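Local coordinates for uncharacterized protein (PDB 3CLQ) that is of unknown function but belongs to the AllG family and is probably related to a subunit of oxamate carbamoyltransferase, at residues F31-A34 / I35-M38; R151-W154 / M155-L159; E343-E346 / I347-K350. All blocks are in the same frame, centred on the assembly; numbering follows the deposited sequence.

How the interactions relate
From the N terminus, interaction 1 comes first: strand 26-33 of an antiparallel sheet ends and the chain folds at once into the short helix 34-37. Interaction 2 lies in the middle of helix 146-168, which covers Phe31 of that strand with Leu163 and Met167; the two sites are neighbours, their centres about 14 Å apart, without touching (nearest atoms about 4 Å apart). Interaction 3 follows much later, where helix 334-343 gives way to strand 348-352, on the opposite side of the chain's centre and about 36 Å, centre to centre, from interaction 1. Each is a local contact a few residues along the chain, two at turns and one within a helix; they run in series, and none nests within or crosses another.

Interaction 1 of 3, residues F31-A34 / I35-M38; sequences FDKA and INVM
Asp32 and Asn36 meet where strand 26-33 runs straight into the short, weakly bonded helix 34-37, a strand-to-helix junction at the end of an inner strand of an antiparallel sheet. Asn36 ND2 gives a weak, fairly straight hydrogen bond to Asp32 OD1 at 3.4 Å, with the amide and carboxylate planes turned 64° apart. The same OD1 takes a second weak bond from the backbone N of Lys33, while Asp32 OD2 lies against Val37 CG1. With chi1 at -65°, Asn36 places its CG beside its own N, and the amide runs alongside the start of the Lys33 side chain. Beyond that the lysine leads away, and its NZ is hydrogen-bonded to Asn112.

The backbone carbonyls close the turn. Lys33 O receives Asn36 N at 3.1 Å from above the carbonyl plane. Ala34 O is gripped twice, by Val37 N and by Met38 N, both at 3.0 Å. Farther out, the backbones of Asp32 and Ala34 bond to Val115 and Met113, tying the junction to strand 114-120 and its approach. On the buried side Met38, a selenomethionine, touches His99 and Phe128, and its SE sits 4.2 Å from Ala34 CB.

Interaction 2 of 3, residues R151-W154 / M155-L159; sequences RLIW and MRDVL
The middle of helix 146-168 widens here into a pi-type turn, and Trp154 lies beside it, with Val158 over one face of its indole and Leu159 approaching obliquely. Trp154 O takes Val158 N at 2.9 Å and, weakly, Leu159 N at 3.3 Å, the second being the i to i+5 bond of the wider turn. With CG anti to its own nitrogen (chi1 -180°), the indole reaches along the helix. Val158 CG1 makes a CH-pi contact over the five-membered ring, 4.1 Å from its centroid, and Leu159 CB comes within 3.4 Å of Trp154 CZ3. CE3 also rests on CG of Met155, a selenomethionine. Phe225 and Val222 of helix 216-226 meet the tryptophan from outside.

On another side of the same helix, Arg156 NE binds Asp157 OD1 at 2.7 Å in a salt bridge, meeting the oxygen on its syn side but 32° out of the carboxylate plane. Ile153 CG2 lies over one face of the guanidinium, 3.6 Å from Arg156 NH2, and also touches Asp157 OD2 at 3.5 Å. The opposite charges of this pair probably offset each other, while the isoleucine methyl lies against both groups and probably restricts how the guanidinium can turn.

Interaction 3 of 3, residues E343-E346 / I347-K350; sequences EMLE and ITTK
Met344, a selenomethionine, lies alongside Ile347 and points the same way; bent at chi2 and chi3, its chain brings SE to 4.2 Å from Ile347 CD1. Its carbonyl does the polar work of the turn, because Met344 O accepts two bonds from opposite faces of its plane. Ile347 N comes from above one face at 3.2 Å, and Thr348 OG1 donates from the other at 3.0 Å, tilted 31° from the plane. That reach depends on chi1 of 47°, which sets OG1 between the threonine's own N and carbonyl carbon, turned back over the preceding turn; OG1 also lies 3.2 Å from Leu345 CA.

The next carbonyl, Leu345 O, takes a weak backbone bond from Thr348 N, and a water also donates to it at 2.7 Å. The same water bridges the turn by donating to Thr348 O. These bonds close the turn that joins the end of helix 334-343 to strand 348-352. Ile347 packs on Ile369, while Met344, Leu345 and Thr348 rest on Pro366, all against strand 363-369. Just beyond, Thr349 and Lys350 both face Thr367 in a classic beta bulge, and Lys350 forms a salt bridge to Glu15 of helix 6-23.

Interaction 1 of 3, residues F31-A34 / I35-M38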
loop_
_atom_site.group_PDB
_atom_site.type_symbol
_atom_site.label_atom_id
_atom_site.label_comp_id
_atom_site.label_asym_id
_atom_site.label_seq_id
_atom_site.Cartn_x
_atom_site.Cartn_y
_atom_site.Cartn_z
ATOM N N PHE B 31 3.735 0.047 23.897
ATOM C CA PHE B 31 4.176 -1.342 23.916
ATOM C C PHE B 31 4.761 -1.600 25.277
ATOM O O PHE B 31 5.366 -0.708 25.864
ATOM C CB PHE B 31 5.273 -1.576 22.892
ATOM C CG PHE B 31 4.829 -1.417 21.466
ATOM C CD1 PHE B 31 4.362 -2.507 20.745
ATOM C CD2 PHE B 31 4.888 -0.184 20.839
ATOM C CE1 PHE B 31 3.964 -2.355 19.424
ATOM C CE2 PHE B 31 4.498 -0.038 19.520
ATOM C CZ PHE B 31 4.040 -1.108 18.812
ATOM N N ASP B 32 4.617 -2.823 25.770
ATOM C CA ASP B 32 5.159 -3.184 27.078
ATOM C C ASP B 32 4.987 -4.690 27.360
ATOM O O ASP B 32 4.197 -5.382 26.709
ATOM C CB ASP B 32 4.531 -2.327 28.190
ATOM C CG ASP B 32 5.507 -2.042 29.351
ATOM O OD1 ASP B 32 6.664 -2.540 29.329
ATOM O OD2 ASP B 32 5.107 -1.321 30.299
ATOM N N LYS B 33 5.763 -5.201 28.306
ATOM C CA LYS B 33 5.656 -6.586 28.684
ATOM C C LYS B 33 4.220 -6.851 29.087
ATOM O O LYS B 33 3.604 -6.048 29.768
ATOM C CB LYS B 33 6.597 -6.895 29.854
ATOM C CG LYS B 33 8.065 -6.564 29.592
ATOM C CD LYS B 33 8.956 -7.172 30.647
ATOM C CE LYS B 33 10.313 -7.536 30.072
ATOM N NZ LYS B 33 11.080 -8.304 31.083
ATOM N N ALA B 34 3.686 -7.984 28.665
ATOM C CA ALA B 34 2.358 -8.390 29.091
ATOM C C ALA B 34 2.143 -8.141 30.586
ATOM O O ALA B 34 1.218 -7.443 30.981
ATOM C CB ALA B 34 2.151 -9.833 28.781
ATOM N N ILE B 35 3.005 -8.696 31.421
ATOM C CA ILE B 35 2.762 -8.658 32.855
ATOM C C ILE B 35 2.630 -7.249 33.439
ATOM O O ILE B 35 1.967 -7.064 34.459
ATOM C CB ILE B 35 3.850 -9.431 33.615
ATOM C CG1 ILE B 35 3.259 -10.184 34.840
ATOM C CG2 ILE B 35 5.039 -8.519 33.912
ATOM C CD1 ILE B 35 3.055 -9.365 36.113
ATOM N N ASN B 36 3.251 -6.257 32.798
ATOM C CA ASN B 36 3.174 -4.874 33.282
ATOM C C ASN B 36 1.854 -4.174 32.990
ATOM O O ASN B 36 1.527 -3.199 33.657
ATOM C CB ASN B 36 4.288 -3.998 32.700
ATOM C CG ASN B 36 5.660 -4.422 33.136
ATOM O OD1 ASN B 36 5.821 -5.099 34.147
ATOM N ND2 ASN B 36 6.671 -4.023 32.368
ATOM N N VAL B 37 1.109 -4.618 31.980
ATOM C CA VAL B 37 -0.024 -3.806 31.544
ATOM C C VAL B 37 -1.363 -4.517 31.376
ATOM O O VAL B 37 -2.405 -3.869 31.341
ATOM C CB VAL B 37 0.313 -3.036 30.258
ATOM C CG1 VAL B 37 1.517 -2.147 30.482
ATOM C CG2 VAL B 37 0.567 -3.994 29.118
HETATM N N MSE B 38 -1.349 -5.838 31.275
HETATM C CA MSE B 38 -2.584 -6.591 31.026
HETATM C C MSE B 38 -3.356 -6.878 32.308
HETATM O O MSE B 38 -2.759 -6.948 33.374
HETATM C CB MSE B 38 -2.266 -7.884 30.286
HETATM C CG MSE B 38 -1.569 -7.622 28.954
HETATM SE SE MSE B 38 -1.843 -9.066 27.660
HETATM C CE MSE B 38 -3.402 -9.886 28.494
#

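Interaction 2 of 3, residues R151-W154 / M155-L159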
loop_
_atom_site.group_PDB
_atom_site.type_symbol
_atom_site.label_atom_id
_atom_site.label_comp_id
_atom_site.label_asym_id
_atom_site.label_seq_id
_atom_site.Cartn_x
_atom_site.Cartn_y
_atom_site.Cartn_z
ATOM N N ARG B 151 15.283 -15.612 19.478
ATOM C CA ARG B 151 14.543 -14.499 18.891
ATOM C C ARG B 151 13.517 -13.890 19.846
ATOM O O ARG B 151 13.341 -12.672 19.882
ATOM C CB ARG B 151 13.836 -14.914 17.619
ATOM C CG ARG B 151 13.033 -13.768 16.977
ATOM C CD ARG B 151 12.551 -14.224 15.641
ATOM N NE ARG B 151 13.489 -15.234 15.173
ATOM C CZ ARG B 151 14.121 -15.208 14.005
ATOM N NH1 ARG B 151 13.895 -14.227 13.125
ATOM N NH2 ARG B 151 14.960 -16.191 13.707
ATOM N N LEU B 152 12.828 -14.738 20.601
ATOM C CA LEU B 152 11.925 -14.264 21.635
ATOM C C LEU B 152 12.630 -13.364 22.662
ATOM O O LEU B 152 12.050 -12.382 23.140
ATOM C CB LEU B 152 11.287 -15.445 22.362
ATOM C CG LEU B 152 9.963 -15.965 21.821
ATOM C CD1 LEU B 152 8.959 -15.900 22.949
ATOM C CD2 LEU B 152 9.446 -15.132 20.662
ATOM N N ILE B 153 13.865 -13.718 23.017
ATOM C CA ILE B 153 14.654 -12.940 23.979
ATOM C C ILE B 153 15.151 -11.631 23.370
ATOM O O ILE B 153 15.153 -10.584 24.021
ATOM C CB ILE B 153 15.845 -13.757 24.519
ATOM C CG1 ILE B 153 15.330 -14.891 25.398
ATOM C CG2 ILE B 153 16.809 -12.879 25.313
ATOM C CD1 ILE B 153 16.311 -15.998 25.566
ATOM N N TRP B 154 15.558 -11.706 22.108
ATOM C CA TRP B 154 15.938 -10.535 21.343
ATOM C C TRP B 154 14.775 -9.551 21.292
ATOM O O TRP B 154 14.946 -8.351 21.495
ATOM C CB TRP B 154 16.339 -10.958 19.937
ATOM C CG TRP B 154 16.752 -9.820 19.056
ATOM C CD1 TRP B 154 18.003 -9.291 18.933
ATOM C CD2 TRP B 154 15.913 -9.080 18.158
ATOM N NE1 TRP B 154 17.993 -8.261 18.023
ATOM C CE2 TRP B 154 16.722 -8.114 17.532
ATOM C CE3 TRP B 154 14.556 -9.136 17.829
ATOM C CZ2 TRP B 154 16.218 -7.211 16.598
ATOM C CZ3 TRP B 154 14.062 -8.236 16.896
ATOM C CH2 TRP B 154 14.888 -7.292 16.297
HETATM N N MSE B 155 13.583 -10.062 21.046
HETATM C CA MSE B 155 12.404 -9.206 21.006
HETATM C C MSE B 155 12.028 -8.591 22.351
HETATM O O MSE B 155 11.368 -7.560 22.398
HETATM C CB MSE B 155 11.219 -9.975 20.463
HETATM C CG MSE B 155 11.402 -10.400 19.037
HETATM SE SE MSE B 155 9.867 -11.459 18.539
HETATM C CE MSE B 155 8.575 -10.046 18.112
ATOM N N ARG B 156 12.428 -9.211 23.451
ATOM C CA ARG B 156 12.094 -8.618 24.736
ATOM C C ARG B 156 13.258 -7.850 25.351
ATOM O O ARG B 156 13.059 -7.075 26.285
ATOM C CB ARG B 156 11.569 -9.652 25.729
ATOM C CG ARG B 156 12.618 -10.596 26.217
ATOM C CD ARG B 156 12.643 -10.701 27.721
ATOM N NE ARG B 156 14.019 -10.984 28.071
ATOM C CZ ARG B 156 14.488 -12.167 28.447
ATOM N NH1 ARG B 156 13.691 -13.219 28.597
ATOM N NH2 ARG B 156 15.776 -12.274 28.693
ATOM N N ASP B 157 14.462 -8.063 24.831
ATOM C CA ASP B 157 15.640 -7.380 25.353
ATOM C C ASP B 157 15.914 -6.118 24.560
ATOM O O ASP B 157 16.379 -5.113 25.107
ATOM C CB ASP B 157 16.865 -8.287 25.284
ATOM C CG ASP B 157 16.958 -9.239 26.460
ATOM O OD1 ASP B 157 15.978 -9.352 27.232
ATOM O OD2 ASP B 157 18.024 -9.870 26.597
ATOM N N VAL B 158 15.630 -6.182 23.261
ATOM C CA VAL B 158 15.912 -5.066 22.382
ATOM C C VAL B 158 14.691 -4.547 21.594
ATOM O O VAL B 158 14.136 -3.510 21.955
ATOM C CB VAL B 158 17.217 -5.299 21.531
ATOM C CG1 VAL B 158 17.756 -6.720 21.694
ATOM C CG2 VAL B 158 17.040 -4.882 20.066
ATOM N N LEU B 159 14.263 -5.247 20.551
ATOM C CA LEU B 159 13.091 -4.816 19.799
ATOM C C LEU B 159 11.950 -4.238 20.662
ATOM O O LEU B 159 11.478 -3.122 20.436
ATOM C CB LEU B 159 12.552 -5.968 18.969
ATOM C CG LEU B 159 11.286 -5.625 18.185
ATOM C CD1 LEU B 159 11.482 -4.502 17.135
ATOM C CD2 LEU B 159 10.758 -6.907 17.541
#

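Interaction 3 of 3, residues E343-E346 / I347-K350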
loop_
_atom_site.group_PDB
_atom_site.type_symbol
_atom_site.label_atom_id
_atom_site.label_comp_id
_atom_site.label_asym_id
_atom_site.label_seq_id
_atom_site.Cartn_x
_atom_site.Cartn_y
_atom_site.Cartn_z
ATOM N N GLU B 343 -22.495 -10.562 -0.312
ATOM C CA GLU B 343 -23.305 -11.506 0.431
ATOM C C GLU B 343 -23.311 -11.212 1.926
ATOM O O GLU B 343 -24.370 -11.192 2.553
ATOM C CB GLU B 343 -22.784 -12.922 0.217
ATOM C CG GLU B 343 -23.072 -13.524 -1.142
ATOM C CD GLU B 343 -22.835 -15.030 -1.150
ATOM O OE1 GLU B 343 -22.962 -15.645 -0.056
ATOM O OE2 GLU B 343 -22.529 -15.598 -2.234
HETATM N N MSE B 344 -22.119 -10.988 2.487
HETATM C CA MSE B 344 -21.948 -10.856 3.934
HETATM C C MSE B 344 -22.896 -9.854 4.609
HETATM O O MSE B 344 -23.051 -9.863 5.826
HETATM C CB MSE B 344 -20.487 -10.524 4.283
HETATM C CG MSE B 344 -19.545 -11.705 4.534
HETATM SE SE MSE B 344 -20.345 -13.448 5.083
HETATM C CE MSE B 344 -20.440 -14.299 3.319
ATOM N N LEU B 345 -23.513 -8.994 3.806
ATOM C CA LEU B 345 -24.409 -7.933 4.270
ATOM C C LEU B 345 -25.727 -8.451 4.843
ATOM O O LEU B 345 -26.394 -7.760 5.606
ATOM C CB LEU B 345 -24.758 -7.001 3.110
ATOM C CG LEU B 345 -23.741 -6.008 2.563
ATOM C CD1 LEU B 345 -24.252 -5.368 1.284
ATOM C CD2 LEU B 345 -23.437 -4.936 3.601
ATOM N N GLU B 346 -26.115 -9.652 4.446
ATOM C CA GLU B 346 -27.387 -10.220 4.882
ATOM C C GLU B 346 -27.222 -10.793 6.266
ATOM O O GLU B 346 -28.192 -11.035 6.986
ATOM C CB GLU B 346 -27.822 -11.314 3.930
ATOM C CG GLU B 346 -27.864 -10.869 2.487
ATOM C CD GLU B 346 -28.064 -12.037 1.561
ATOM O OE1 GLU B 346 -28.379 -13.151 2.052
ATOM O OE2 GLU B 346 -27.909 -11.852 0.336
ATOM N N ILE B 347 -25.961 -10.964 6.626
ATOM C CA ILE B 347 -25.560 -11.498 7.908
ATOM C C ILE B 347 -25.254 -10.379 8.908
ATOM O O ILE B 347 -25.158 -10.624 10.109
ATOM C CB ILE B 347 -24.275 -12.304 7.726
ATOM C CG1 ILE B 347 -24.511 -13.774 7.879
ATOM C CG2 ILE B 347 -23.280 -12.010 8.810
ATOM C CD1 ILE B 347 -23.156 -14.460 8.013
ATOM N N THR B 348 -25.082 -9.161 8.420
ATOM C CA THR B 348 -24.527 -8.105 9.260
ATOM C C THR B 348 -25.517 -6.975 9.469
ATOM O O THR B 348 -26.495 -6.871 8.743
ATOM C CB THR B 348 -23.237 -7.556 8.644
ATOM O OG1 THR B 348 -23.444 -7.303 7.244
ATOM C CG2 THR B 348 -22.112 -8.555 8.813
ATOM N N THR B 349 -25.264 -6.118 10.449
ATOM C CA THR B 349 -26.269 -5.123 10.832
ATOM C C THR B 349 -26.316 -3.861 9.942
ATOM O O THR B 349 -27.409 -3.403 9.574
ATOM C CB THR B 349 -26.137 -4.732 12.314
ATOM O OG1 THR B 349 -26.000 -5.917 13.120
ATOM C CG2 THR B 349 -27.353 -3.940 12.754
ATOM N N LYS B 350 -25.149 -3.291 9.626
ATOM C CA LYS B 350 -25.051 -2.182 8.653
ATOM C C LYS B 350 -23.613 -2.009 8.192
ATOM O O LYS B 350 -22.720 -2.615 8.769
ATOM C CB LYS B 350 -25.598 -0.851 9.201
ATOM C CG LYS B 350 -24.787 -0.234 10.339
ATOM C CD LYS B 350 -25.270 1.181 10.692
ATOM C CE LYS B 350 -26.627 1.162 11.398
ATOM N NZ LYS B 350 -26.944 2.500 11.972
HETATM O O HOH W 1 -27.693 -5.770 6.872
#